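Local coordinates for DUF3298 domain-containing protein (Pseudomonas aeruginosa, PDB 4E72) that is of unknown function but belongs to the DUF3298 family and is made with a signal sequence, probably of lipoprotein type, consistent with export from the cytoplasm, at residues A[28-33]-A[84-89]; A[36-41]-A[89-94]; A[100-105]-A[118-123]; A[144-149]-A[189-194]. All blocks are in the same frame, centred on the assembly; numbering follows the deposited sequence.

Interaction 1: residues A[28-33]-A[84-89]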
loop_
_atom_site.group_PDB
_atom_site.type_symbol
_atom_site.label_atom_id
_atom_site.label_comp_id
_atom_site.label_asym_id
_atom_site.label_seq_id
_atom_site.Cartn_x
_atom_site.Cartn_y
_atom_site.Cartn_z
ATOM N N CYS A 28 -13.661 -12.924 -21.047
ATOM C CA CYS A 28 -14.300 -13.524 -19.866
ATOM C C CYS A 28 -13.854 -12.800 -18.579
ATOM O O CYS A 28 -12.657 -12.777 -18.289
ATOM C CB CYS A 28 -14.021 -15.023 -19.780
ATOM S SG CYS A 28 -14.629 -15.804 -18.253
ATOM N N PRO A 29 -14.809 -12.221 -17.794
ATOM C CA PRO A 29 -14.442 -11.558 -16.515
ATOM C C PRO A 29 -13.641 -12.479 -15.595
ATOM O O PRO A 29 -13.904 -13.684 -15.525
ATOM C CB PRO A 29 -15.798 -11.194 -15.920
ATOM C CG PRO A 29 -16.686 -11.028 -17.125
ATOM C CD PRO A 29 -16.273 -12.155 -18.013
ATOM N N LEU A 30 -12.635 -11.898 -14.930
ATOM C CA LEU A 30 -11.595 -12.547 -14.126
ATOM C C LEU A 30 -11.349 -11.845 -12.795
ATOM O O LEU A 30 -11.255 -10.620 -12.750
ATOM C CB LEU A 30 -10.300 -12.462 -14.998
ATOM C CG LEU A 30 -8.957 -13.021 -14.516
ATOM C CD1 LEU A 30 -8.139 -13.499 -15.716
ATOM C CD2 LEU A 30 -8.128 -11.940 -13.801
ATOM N N VAL A 31 -11.181 -12.634 -11.725
ATOM C CA VAL A 31 -10.824 -12.167 -10.379
ATOM C C VAL A 31 -9.554 -12.888 -9.946
ATOM O O VAL A 31 -9.525 -14.121 -9.880
ATOM C CB VAL A 31 -11.932 -12.286 -9.294
ATOM C CG1 VAL A 31 -11.401 -11.825 -7.933
ATOM C CG2 VAL A 31 -13.152 -11.463 -9.676
ATOM N N ASN A 32 -8.511 -12.114 -9.650
ATOM C CA ASN A 32 -7.231 -12.668 -9.231
ATOM C C ASN A 32 -6.891 -12.154 -7.823
ATOM O O ASN A 32 -6.686 -10.959 -7.641
ATOM C CB ASN A 32 -6.141 -12.331 -10.278
ATOM C CG ASN A 32 -4.782 -12.923 -9.988
ATOM O OD1 ASN A 32 -4.227 -12.797 -8.886
ATOM N ND2 ASN A 32 -4.194 -13.533 -10.999
ATOM N N ILE A 33 -6.888 -13.060 -6.826
ATOM C CA ILE A 33 -6.632 -12.732 -5.412
ATOM C C ILE A 33 -5.409 -13.503 -4.908
ATOM O O ILE A 33 -5.404 -14.734 -4.934
ATOM C CB ILE A 33 -7.885 -12.999 -4.512
ATOM C CG1 ILE A 33 -9.051 -12.046 -4.886
ATOM C CG2 ILE A 33 -7.540 -12.882 -2.991
ATOM C CD1 ILE A 33 -10.395 -12.522 -4.443
ATOM N N SER A 84 -11.939 -7.091 -15.172
ATOM C CA SER A 84 -11.033 -7.843 -14.305
ATOM C C SER A 84 -10.751 -7.070 -13.042
ATOM O O SER A 84 -10.797 -5.828 -13.021
ATOM C CB SER A 84 -9.723 -8.185 -15.014
ATOM O OG SER A 84 -9.054 -7.012 -15.445
ATOM N N SER A 85 -10.445 -7.826 -11.990
ATOM C CA SER A 85 -10.121 -7.291 -10.686
ATOM C C SER A 85 -8.980 -8.126 -10.089
ATOM O O SER A 85 -9.058 -9.363 -10.068
ATOM C CB SER A 85 -11.367 -7.280 -9.793
ATOM O OG SER A 85 -11.049 -6.943 -8.455
ATOM N N TYR A 86 -7.896 -7.431 -9.660
ATOM C CA TYR A 86 -6.685 -7.999 -9.059
ATOM C C TYR A 86 -6.488 -7.399 -7.700
ATOM O O TYR A 86 -6.531 -6.180 -7.569
ATOM C CB TYR A 86 -5.415 -7.719 -9.913
ATOM C CG TYR A 86 -5.375 -8.373 -11.274
ATOM C CD1 TYR A 86 -6.051 -7.817 -12.356
ATOM C CD2 TYR A 86 -4.591 -9.497 -11.506
ATOM C CE1 TYR A 86 -6.015 -8.413 -13.621
ATOM C CE2 TYR A 86 -4.539 -10.100 -12.767
ATOM C CZ TYR A 86 -5.249 -9.549 -13.823
ATOM O OH TYR A 86 -5.196 -10.128 -15.069
ATOM N N LEU A 87 -6.251 -8.242 -6.699
ATOM C CA LEU A 87 -5.967 -7.835 -5.323
ATOM C C LEU A 87 -4.775 -8.615 -4.819
ATOM O O LEU A 87 -4.708 -9.852 -4.991
ATOM C CB LEU A 87 -7.168 -8.058 -4.383
ATOM C CG LEU A 87 -8.396 -7.160 -4.553
ATOM C CD1 LEU A 87 -9.541 -7.729 -3.738
ATOM C CD2 LEU A 87 -8.119 -5.728 -4.118
ATOM N N GLN A 88 -3.825 -7.910 -4.218
ATOM C CA GLN A 88 -2.622 -8.579 -3.745
ATOM C C GLN A 88 -2.088 -7.969 -2.451
ATOM O O GLN A 88 -2.000 -6.739 -2.295
ATOM C CB GLN A 88 -1.531 -8.567 -4.837
ATOM C CG GLN A 88 -0.268 -9.305 -4.418
ATOM C CD GLN A 88 0.889 -8.920 -5.274
ATOM O OE1 GLN A 88 1.095 -9.475 -6.349
ATOM N NE2 GLN A 88 1.677 -7.965 -4.806
ATOM N N ALA A 89 -1.714 -8.866 -1.540
ATOM C CA ALA A 89 -1.080 -8.566 -0.264
ATOM C C ALA A 89 0.179 -9.383 -0.164
ATOM O O ALA A 89 0.140 -10.613 -0.375
ATOM C CB ALA A 89 -2.018 -8.892 0.887
HETATM O O HOH W 1 -3.547 -10.584 -7.656
#

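Interaction 2: residues A[36-41]-A[89-94]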
loop_
_atom_site.group_PDB
_atom_site.type_symbol
_atom_site.label_atom_id
_atom_site.label_comp_id
_atom_site.label_asym_id
_atom_site.label_seq_id
_atom_site.Cartn_x
_atom_site.Cartn_y
_atom_site.Cartn_z
ATOM N N LEU A 36 -2.414 -13.444 2.089
ATOM C CA LEU A 36 -1.581 -14.075 3.103
ATOM C C LEU A 36 -2.315 -14.422 4.387
ATOM O O LEU A 36 -3.195 -13.679 4.842
ATOM C CB LEU A 36 -0.445 -13.110 3.507
ATOM C CG LEU A 36 0.565 -12.653 2.473
ATOM C CD1 LEU A 36 1.324 -11.460 3.000
ATOM C CD2 LEU A 36 1.536 -13.773 2.109
ATOM N N LYS A 37 -1.857 -15.516 5.016
ATOM C CA LYS A 37 -2.266 -15.992 6.333
ATOM C C LYS A 37 -1.006 -16.133 7.183
ATOM O O LYS A 37 0.056 -16.463 6.658
ATOM C CB LYS A 37 -3.057 -17.300 6.255
ATOM C CG LYS A 37 -4.559 -17.071 6.331
ATOM C CD LYS A 37 -5.338 -18.372 6.370
ATOM C CE LYS A 37 -6.825 -18.141 6.257
ATOM N NZ LYS A 37 -7.580 -19.423 6.294
ATOM N N PHE A 38 -1.115 -15.816 8.475
ATOM C CA PHE A 38 -0.014 -15.876 9.431
ATOM C C PHE A 38 -0.373 -16.902 10.526
ATOM O O PHE A 38 -1.213 -16.613 11.389
ATOM C CB PHE A 38 0.293 -14.478 10.013
ATOM C CG PHE A 38 0.803 -13.445 9.024
ATOM C CD1 PHE A 38 -0.081 -12.626 8.324
ATOM C CD2 PHE A 38 2.169 -13.249 8.838
ATOM C CE1 PHE A 38 0.391 -11.648 7.443
ATOM C CE2 PHE A 38 2.640 -12.272 7.946
ATOM C CZ PHE A 38 1.748 -11.478 7.261
ATOM N N PRO A 39 0.206 -18.129 10.473
ATOM C CA PRO A 39 -0.149 -19.155 11.477
ATOM C C PRO A 39 0.147 -18.745 12.936
ATOM O O PRO A 39 -0.648 -19.078 13.819
ATOM C CB PRO A 39 0.706 -20.361 11.066
ATOM C CG PRO A 39 1.029 -20.140 9.628
ATOM C CD PRO A 39 1.172 -18.660 9.485
ATOM N N ASP A 40 1.260 -18.011 13.178
ATOM C CA ASP A 40 1.693 -17.567 14.509
ATOM C C ASP A 40 0.974 -16.294 14.983
ATOM O O ASP A 40 0.840 -16.113 16.194
ATOM C CB ASP A 40 3.207 -17.344 14.535
ATOM C CG ASP A 40 4.010 -18.609 14.293
ATOM O OD1 ASP A 40 4.148 -19.009 13.116
ATOM O OD2 ASP A 40 4.507 -19.195 15.281
ATOM N N GLU A 41 0.508 -15.428 14.052
ATOM C CA GLU A 41 -0.218 -14.188 14.364
ATOM C C GLU A 41 -1.600 -14.199 13.641
ATOM O O GLU A 41 -1.782 -13.465 12.676
ATOM C CB GLU A 41 0.633 -12.961 13.963
ATOM C CG GLU A 41 0.253 -11.662 14.651
ATOM C CD GLU A 41 0.680 -11.486 16.099
ATOM O OE1 GLU A 41 1.591 -12.214 16.561
ATOM O OE2 GLU A 41 0.131 -10.576 16.760
ATOM N N ALA A 89 -1.714 -8.866 -1.540
ATOM C CA ALA A 89 -1.080 -8.566 -0.264
ATOM C C ALA A 89 0.179 -9.383 -0.164
ATOM O O ALA A 89 0.140 -10.613 -0.375
ATOM C CB ALA A 89 -2.018 -8.892 0.887
ATOM N N LYS A 90 1.308 -8.702 0.065
ATOM C CA LYS A 90 2.613 -9.356 0.228
ATOM C C LYS A 90 3.433 -8.656 1.315
ATOM O O LYS A 90 3.295 -7.442 1.538
ATOM C CB LYS A 90 3.414 -9.469 -1.094
ATOM C CG LYS A 90 3.816 -8.152 -1.750
ATOM C CD LYS A 90 4.931 -8.359 -2.766
ATOM C CE LYS A 90 5.705 -7.082 -3.011
ATOM N NZ LYS A 90 6.884 -7.300 -3.902
ATOM N N VAL A 91 4.254 -9.440 2.010
ATOM C CA VAL A 91 5.144 -8.912 3.030
ATOM C C VAL A 91 6.270 -8.150 2.319
ATOM O O VAL A 91 7.009 -8.730 1.540
ATOM C CB VAL A 91 5.690 -9.985 4.004
ATOM C CG1 VAL A 91 6.733 -9.383 4.946
ATOM C CG2 VAL A 91 4.556 -10.628 4.809
ATOM N N ARG A 92 6.334 -6.836 2.536
ATOM C CA ARG A 92 7.397 -6.028 1.967
ATOM C C ARG A 92 8.646 -6.217 2.836
ATOM O O ARG A 92 9.731 -6.407 2.296
ATOM C CB ARG A 92 6.978 -4.537 1.854
ATOM C CG ARG A 92 8.118 -3.686 1.283
ATOM C CD ARG A 92 7.668 -2.385 0.684
ATOM N NE ARG A 92 8.825 -1.557 0.373
ATOM C CZ ARG A 92 8.845 -0.572 -0.512
ATOM N NH1 ARG A 92 7.761 -0.285 -1.225
ATOM N NH2 ARG A 92 9.953 0.138 -0.695
ATOM N N GLU A 93 8.498 -6.149 4.183
ATOM C CA GLU A 93 9.625 -6.311 5.113
ATOM C C GLU A 93 9.195 -6.797 6.477
ATOM O O GLU A 93 8.061 -6.571 6.900
ATOM C CB GLU A 93 10.373 -4.982 5.310
ATOM C CG GLU A 93 11.479 -4.716 4.301
ATOM C CD GLU A 93 11.742 -3.247 4.041
ATOM O OE1 GLU A 93 12.184 -2.553 4.983
ATOM O OE2 GLU A 93 11.515 -2.792 2.894
ATOM N N GLN A 94 10.135 -7.432 7.182
ATOM C CA GLN A 94 10.000 -7.857 8.574
ATOM C C GLN A 94 11.267 -7.465 9.280
ATOM O O GLN A 94 12.350 -7.896 8.857
ATOM C CB GLN A 94 9.733 -9.361 8.704
ATOM C CG GLN A 94 8.319 -9.713 8.304
ATOM C CD GLN A 94 7.921 -11.059 8.801
ATOM O OE1 GLN A 94 7.733 -11.267 9.993
ATOM N NE2 GLN A 94 7.741 -11.987 7.886
#

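Interaction 3: residues A[100-105]-A[118-123]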
loop_
_atom_site.group_PDB
_atom_site.type_symbol
_atom_site.label_atom_id
_atom_site.label_comp_id
_atom_site.label_asym_id
_atom_site.label_seq_id
_atom_site.Cartn_x
_atom_site.Cartn_y
_atom_site.Cartn_z
ATOM N N ILE A 100 5.731 -5.261 7.623
ATOM C CA ILE A 100 5.314 -4.246 6.654
ATOM C C ILE A 100 4.680 -4.976 5.480
ATOM O O ILE A 100 5.364 -5.682 4.763
ATOM C CB ILE A 100 6.425 -3.250 6.207
ATOM C CG1 ILE A 100 7.319 -2.735 7.356
ATOM C CG2 ILE A 100 5.850 -2.120 5.304
ATOM C CD1 ILE A 100 6.665 -2.128 8.610
ATOM N N ILE A 101 3.364 -4.875 5.360
ATOM C CA ILE A 101 2.582 -5.513 4.308
ATOM C C ILE A 101 2.274 -4.478 3.248
ATOM O O ILE A 101 1.759 -3.408 3.575
ATOM C CB ILE A 101 1.285 -6.181 4.865
ATOM C CG1 ILE A 101 1.651 -7.331 5.850
ATOM C CG2 ILE A 101 0.405 -6.720 3.712
ATOM C CD1 ILE A 101 0.564 -7.737 6.779
ATOM N N GLU A 102 2.622 -4.792 1.987
ATOM C CA GLU A 102 2.316 -3.940 0.834
ATOM C C GLU A 102 1.099 -4.501 0.103
ATOM O O GLU A 102 1.032 -5.711 -0.172
ATOM C CB GLU A 102 3.510 -3.794 -0.118
ATOM C CG GLU A 102 3.361 -2.540 -0.971
ATOM C CD GLU A 102 4.451 -2.174 -1.961
ATOM O OE1 GLU A 102 5.648 -2.428 -1.686
ATOM O OE2 GLU A 102 4.100 -1.557 -2.992
ATOM N N LEU A 103 0.138 -3.606 -0.205
ATOM C CA LEU A 103 -1.127 -3.921 -0.868
ATOM C C LEU A 103 -1.191 -3.357 -2.276
ATOM O O LEU A 103 -0.814 -2.209 -2.489
ATOM C CB LEU A 103 -2.299 -3.351 -0.049
ATOM C CG LEU A 103 -2.261 -3.603 1.469
ATOM C CD1 LEU A 103 -3.030 -2.551 2.192
ATOM C CD2 LEU A 103 -2.773 -5.002 1.820
ATOM N N SER A 104 -1.678 -4.171 -3.235
ATOM C CA SER A 104 -1.844 -3.820 -4.654
ATOM C C SER A 104 -3.205 -4.212 -5.124
ATOM O O SER A 104 -3.704 -5.289 -4.782
ATOM C CB SER A 104 -0.825 -4.541 -5.542
ATOM O OG SER A 104 0.505 -4.354 -5.105
ATOM N N SER A 105 -3.766 -3.382 -5.975
ATOM C CA SER A 105 -5.036 -3.636 -6.625
ATOM C C SER A 105 -4.964 -3.133 -8.055
ATOM O O SER A 105 -4.212 -2.195 -8.356
ATOM C CB SER A 105 -6.188 -2.978 -5.866
ATOM O OG SER A 105 -6.063 -1.568 -5.852
ATOM N N ARG A 118 -2.616 1.186 -4.312
ATOM C CA ARG A 118 -1.492 0.756 -3.452
ATOM C C ARG A 118 -1.827 1.120 -2.050
ATOM O O ARG A 118 -2.621 2.023 -1.847
ATOM C CB ARG A 118 -0.123 1.366 -3.853
ATOM C CG ARG A 118 0.445 0.900 -5.177
ATOM C CD ARG A 118 0.932 -0.538 -5.191
ATOM N NE ARG A 118 1.548 -0.878 -6.476
ATOM C CZ ARG A 118 0.887 -1.172 -7.598
ATOM N NH1 ARG A 118 -0.445 -1.193 -7.612
ATOM N NH2 ARG A 118 1.550 -1.434 -8.716
ATOM N N GLY A 119 -1.239 0.413 -1.095
ATOM C CA GLY A 119 -1.444 0.644 0.333
ATOM C C GLY A 119 -0.404 -0.058 1.190
ATOM O O GLY A 119 0.343 -0.932 0.718
ATOM N N PHE A 120 -0.334 0.341 2.452
ATOM C CA PHE A 120 0.574 -0.297 3.410
ATOM C C PHE A 120 -0.180 -0.703 4.661
ATOM O O PHE A 120 -1.185 -0.079 5.023
ATOM C CB PHE A 120 1.732 0.639 3.815
ATOM C CG PHE A 120 2.770 0.941 2.767
ATOM C CD1 PHE A 120 3.477 -0.089 2.143
ATOM C CD2 PHE A 120 3.129 2.253 2.483
ATOM C CE1 PHE A 120 4.470 0.194 1.194
ATOM C CE2 PHE A 120 4.134 2.535 1.549
ATOM C CZ PHE A 120 4.786 1.505 0.898
ATOM N N ILE A 121 0.318 -1.736 5.319
ATOM C CA ILE A 121 -0.061 -2.147 6.666
ATOM C C ILE A 121 1.255 -2.144 7.459
ATOM O O ILE A 121 2.222 -2.780 7.041
ATOM C CB ILE A 121 -0.802 -3.504 6.769
ATOM C CG1 ILE A 121 -2.071 -3.564 5.884
ATOM C CG2 ILE A 121 -1.098 -3.849 8.258
ATOM C CD1 ILE A 121 -2.687 -4.993 5.733
ATOM N N ASN A 122 1.308 -1.401 8.554
ATOM C CA ASN A 122 2.454 -1.391 9.470
ATOM C C ASN A 122 1.995 -2.075 10.758
ATOM O O ASN A 122 1.360 -1.456 11.591
ATOM C CB ASN A 122 2.978 0.024 9.729
ATOM C CG ASN A 122 3.532 0.683 8.514
ATOM O OD1 ASN A 122 4.735 0.593 8.244
ATOM N ND2 ASN A 122 2.658 1.341 7.741
ATOM N N TYR A 123 2.215 -3.372 10.857
ATOM C CA TYR A 123 1.775 -4.143 12.008
ATOM C C TYR A 123 2.891 -4.333 13.035
ATOM O O TYR A 123 3.913 -4.955 12.734
ATOM C CB TYR A 123 1.236 -5.504 11.547
ATOM C CG TYR A 123 0.570 -6.271 12.665
ATOM C CD1 TYR A 123 -0.752 -6.012 13.022
ATOM C CD2 TYR A 123 1.251 -7.270 13.353
ATOM C CE1 TYR A 123 -1.368 -6.705 14.062
ATOM C CE2 TYR A 123 0.648 -7.963 14.407
ATOM C CZ TYR A 123 -0.661 -7.673 14.758
ATOM O OH TYR A 123 -1.287 -8.376 15.753
#

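Interaction 4: residues A[144-149]-A[189-194]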
loop_
_atom_site.group_PDB
_atom_site.type_symbol
_atom_site.label_atom_id
_atom_site.label_comp_id
_atom_site.label_asym_id
_atom_site.label_seq_id
_atom_site.Cartn_x
_atom_site.Cartn_y
_atom_site.Cartn_z
ATOM N N ALA A 144 5.801 18.895 11.277
ATOM C CA ALA A 144 7.246 18.668 11.110
ATOM C C ALA A 144 7.534 17.447 10.196
ATOM O O ALA A 144 8.481 17.487 9.414
ATOM C CB ALA A 144 7.909 18.476 12.465
ATOM N N PHE A 145 6.705 16.384 10.275
ATOM C CA PHE A 145 6.856 15.204 9.408
ATOM C C PHE A 145 6.654 15.563 7.920
ATOM O O PHE A 145 7.468 15.175 7.073
ATOM C CB PHE A 145 5.877 14.093 9.813
ATOM C CG PHE A 145 5.918 12.861 8.930
ATOM C CD1 PHE A 145 6.891 11.884 9.117
ATOM C CD2 PHE A 145 4.957 12.663 7.935
ATOM C CE1 PHE A 145 6.903 10.734 8.336
ATOM C CE2 PHE A 145 4.981 11.524 7.146
ATOM C CZ PHE A 145 5.966 10.571 7.340
ATOM N N TRP A 146 5.599 16.327 7.605
ATOM C CA TRP A 146 5.338 16.648 6.205
ATOM C C TRP A 146 6.349 17.672 5.686
ATOM O O TRP A 146 6.601 17.686 4.482
ATOM C CB TRP A 146 3.876 17.043 5.956
ATOM C CG TRP A 146 2.941 15.891 6.203
ATOM C CD1 TRP A 146 2.128 15.720 7.284
ATOM C CD2 TRP A 146 2.823 14.689 5.415
ATOM N NE1 TRP A 146 1.461 14.521 7.189
ATOM C CE2 TRP A 146 1.892 13.853 6.068
ATOM C CE3 TRP A 146 3.397 14.247 4.210
ATOM C CZ2 TRP A 146 1.517 12.606 5.553
ATOM C CZ3 TRP A 146 3.063 12.997 3.728
ATOM C CH2 TRP A 146 2.126 12.191 4.390
ATOM N N LYS A 147 7.009 18.432 6.589
ATOM C CA LYS A 147 8.093 19.344 6.204
ATOM C C LYS A 147 9.290 18.540 5.723
ATOM O O LYS A 147 9.901 18.935 4.736
ATOM C CB LYS A 147 8.504 20.285 7.351
ATOM C CG LYS A 147 7.459 21.358 7.659
ATOM C CD LYS A 147 7.494 22.561 6.720
ATOM C CE LYS A 147 6.572 23.669 7.194
ATOM N NZ LYS A 147 7.052 24.329 8.448
ATOM N N GLN A 148 9.586 17.381 6.371
ATOM C CA GLN A 148 10.663 16.460 5.970
ATOM C C GLN A 148 10.292 15.704 4.701
ATOM O O GLN A 148 11.168 15.376 3.901
ATOM C CB GLN A 148 11.022 15.468 7.093
ATOM C CG GLN A 148 11.529 16.134 8.385
ATOM C CD GLN A 148 12.623 17.143 8.143
ATOM O OE1 GLN A 148 13.689 16.813 7.624
ATOM N NE2 GLN A 148 12.360 18.407 8.464
ATOM N N ALA A 149 8.996 15.436 4.515
ATOM C CA ALA A 149 8.428 14.786 3.329
ATOM C C ALA A 149 8.637 15.688 2.113
ATOM O O ALA A 149 8.966 15.188 1.042
ATOM C CB ALA A 149 6.946 14.515 3.545
ATOM N N LEU A 189 7.383 6.866 1.665
ATOM C CA LEU A 189 6.109 7.521 1.330
ATOM C C LEU A 189 5.757 7.094 -0.073
ATOM O O LEU A 189 6.471 7.438 -1.026
ATOM C CB LEU A 189 6.110 9.061 1.419
ATOM C CG LEU A 189 6.591 9.774 2.676
ATOM C CD1 LEU A 189 6.137 11.214 2.641
ATOM C CD2 LEU A 189 6.050 9.147 3.910
ATOM N N LYS A 190 4.696 6.304 -0.202
ATOM C CA LYS A 190 4.266 5.780 -1.492
ATOM C C LYS A 190 3.006 6.522 -1.970
ATOM O O LYS A 190 2.039 6.662 -1.222
ATOM C CB LYS A 190 4.033 4.262 -1.382
ATOM C CG LYS A 190 3.410 3.628 -2.611
ATOM C CD LYS A 190 4.429 3.123 -3.561
ATOM C CE LYS A 190 4.300 1.640 -3.759
ATOM N NZ LYS A 190 5.223 1.181 -4.820
ATOM N N TYR A 191 3.035 6.980 -3.229
ATOM C CA TYR A 191 1.981 7.781 -3.830
ATOM C C TYR A 191 1.143 7.013 -4.815
ATOM O O TYR A 191 1.645 6.197 -5.589
ATOM C CB TYR A 191 2.582 9.026 -4.526
ATOM C CG TYR A 191 2.950 10.055 -3.487
ATOM C CD1 TYR A 191 4.047 9.863 -2.646
ATOM C CD2 TYR A 191 2.136 11.162 -3.256
ATOM C CE1 TYR A 191 4.346 10.763 -1.630
ATOM C CE2 TYR A 191 2.427 12.068 -2.240
ATOM C CZ TYR A 191 3.514 11.850 -1.409
ATOM O OH TYR A 191 3.780 12.705 -0.359
ATOM N N ASP A 192 -0.153 7.312 -4.797
ATOM C CA ASP A 192 -1.075 6.766 -5.769
ATOM C C ASP A 192 -0.687 7.329 -7.119
ATOM O O ASP A 192 -0.129 8.434 -7.197
ATOM C CB ASP A 192 -2.525 7.128 -5.402
ATOM C CG ASP A 192 -3.095 6.235 -4.302
ATOM O OD1 ASP A 192 -3.033 4.978 -4.453
ATOM O OD2 ASP A 192 -3.661 6.784 -3.322
ATOM N N ALA A 193 -0.953 6.571 -8.175
ATOM C CA ALA A 193 -0.715 7.031 -9.543
ATOM C C ALA A 193 -1.516 8.321 -9.769
ATOM O O ALA A 193 -2.598 8.470 -9.193
ATOM C CB ALA A 193 -1.162 5.954 -10.525
ATOM N N TYR A 194 -0.959 9.271 -10.520
ATOM C CA TYR A 194 -1.639 10.509 -10.872
ATOM C C TYR A 194 -1.889 11.444 -9.672
ATOM O O TYR A 194 -2.838 12.213 -9.716
ATOM C CB TYR A 194 -2.986 10.160 -11.566
ATOM C CG TYR A 194 -3.437 11.143 -12.617
ATOM C CD1 TYR A 194 -2.738 11.281 -13.816
ATOM C CD2 TYR A 194 -4.615 11.866 -12.460
ATOM C CE1 TYR A 194 -3.187 12.137 -14.820
ATOM C CE2 TYR A 194 -5.092 12.699 -13.469
ATOM C CZ TYR A 194 -4.359 12.854 -14.635
ATOM O OH TYR A 194 -4.779 13.739 -15.594
#

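Interaction 1: residues A[28-33]-A[84-89]
Residues 30-33 and 84-87 run parallel in exact step, Leu30 beside Ser84 through Ile33 beside Leu87, with the strand axes 4.8 Å apart and their directions differing by 3°. Three backbone bonds join them: Ser85 N to Leu30 O (3.0 Å), Asn32 N to Ser85 O (2.8 Å) and Leu87 N to Asn32 O (2.9 Å). On one face the Tyr86 ring leans toward Asn32 and Leu30. Its CD2 meets Asn32 CB at 3.5 Å, while Leu30 CD2 touches the far end of the ring at CZ (3.7 Å). The Asn32 amide lies 27° from the ring plane; its ND2 is bound by Glu17, and a water bridges Asn32 OD1 and Leu87 O. Val31, Ser85, Ile33 and Leu87 point to the other face, where helix 68-78 packs and Tyr71 bonds Ser85 OG. This is the parallel pairing within an otherwise antiparallel mixed sheet; the chain passes through helices 44-54 and 68-78 between these two strands.

Interaction 2: residues A[36-41]-A[89-94]
Leu36 reaches across to strand 84-95 with its side chain, at a point where the backbones have drawn apart: its CA lies 6.5 Å from that of Ala89. From CB, directed toward the other segment, the chain turns so that CG stands anti to the carbonyl carbon (chi1 -61°), and CG then rests 3.5 Å from Ala89 O. Of the two methyls, CD1 extends the contact along the partner strand. It packs against Lys90 CA at 3.7 Å and approaches the Val91 backbone nitrogen equally closely, then ends 3.8 Å from Val91 CG2. That valine methyl is shared, for Phe38 CZ also comes within 3.8 Å of it. The methyl sits at the edge of the phenyl ring, near its plane, so the aromatic group meets the valine with its rim. Leucine, phenylalanine and valine thus form a small apolar cluster that continues the association of the two strands by side-chain packing. Farther along, Arg92 and Glu93 both face Ile100 in a classic beta bulge. Helix 44-54 covers Phe38 through Leu44 and the neighbouring Ala89 through Val48 and Leu52, while Ile101 of strand 98-108 also touches Phe38.

Interaction 3: residues A[100-105]-A[118-123]
Ile101 and Ile121 face each other as a hydrogen-bonded pair in the antiparallel hairpin of strands 98-108 and 115-124, and their side chains lie side by side with CB atoms 3.9 Å apart. This is the tightly packed side. Leu103 CD2 meets Ile121 CD1 at 3.9 Å, the two side chains crossing at about a right angle, and Leu103 CD1 leans over the backbone of Gly119, 3.8 Å from its C. Helix 44-54 packs on the same face through Leu44, Val48 and Ala51. Leu103 N donates to Gly119 O at 2.8 Å from above the carbonyl plane, whereas the two bonds of the isoleucine pair lie in the carbonyl planes.

On the other face the Ile100 and Asn122 end is buried, Ile100 CD1 lying 3.4 Å from Asn122 OD1, which Leu182 N also binds. Looseness and charge belong to the partly exposed end of Glu102, Ser104 and Arg118. Glu102 CG runs alongside the Phe120 ring, 3.7 Å from CE1. Arg118 bends at chi2 (-71°), which carries its guanidinium back over Ser104, whose OG lies over one face toward the rim. Glu102 OE2 remains 4.4 Å from Arg118 NE, beyond a salt bridge; its OE1 instead pairs with Arg92. The chemistry implies a two-faced hairpin, aliphatic beneath the helix and charged at one end of the other face, where Glu102 probably feels Arg118 at a distance rather than through a direct bond.

Interaction 4: residues A[144-149]-A[189-194]
A buried apolar contact joins helix 142-159 to the small antiparallel sheet within the DUF3298 family region, with Leu189 as the residue that the helix receives. Leucine CG stands anti to its own carbonyl carbon (chi1 -52°), which turns it toward the helix, and the branch at CG gives each methyl its own partners. CD1 meets Ala149 CB at 3.5 Å and Trp146 CZ3 at 3.7 Å, touching both the alanine methyl and the six-membered ring of the indole. CD2 goes instead to Phe145, 3.7 Å from CZ; the phenyl and isobutyl groups lie alongside, running in opposite senses. The leucine methyls approach both aromatic rings obliquely. The rings also pack together within the helix: Phe145 CD2 lies 3.8 Å above the indole plane, over its centre, while indole CE2 lies at the edge of the phenyl group. This mutual arrangement gives Leu189 a composite aromatic surface with Ala149 beside it. Tyr191 adds a more distant touch, its OH 4.2 Å from Trp146 CZ3; that hydroxyl is hydrogen-bonded to Gln175 O. Trp146 NE1 is likewise satisfied, by Glu142 one helical turn earlier. Around the contact, Ile208 of strand 205-208 reaches Phe145 and Leu206 packs on both Leu189 and Tyr191, while Leu133 of helix 133-136 touches Phe145 and Trp146.

How the interactions relate
Interactions 1, 2 and 3 share one mixed sheet: interactions 1 and 2 use strand 84-95, and its neighbour 98-108 carries interaction 3. Interaction 1 passes into interaction 2 at Ala89, although their centres are 20 Å apart. Strand 98-108 then links both to interaction 3: Gln88 N lies 2.7 Å from Ser104 O, a probable hydrogen bond, and Arg92 N lies the same distance from Ile100 O. Interaction 4 belongs to the second, smaller sheet, with its centre about 16 Å from that of interaction 3. The two touch where Phe120 CE2 packs 3.4 Å from Lys190 CB, and Glu102 makes a weak, long ion pair with Lys190. This example shows two sheets meeting through side chains; no active site is known.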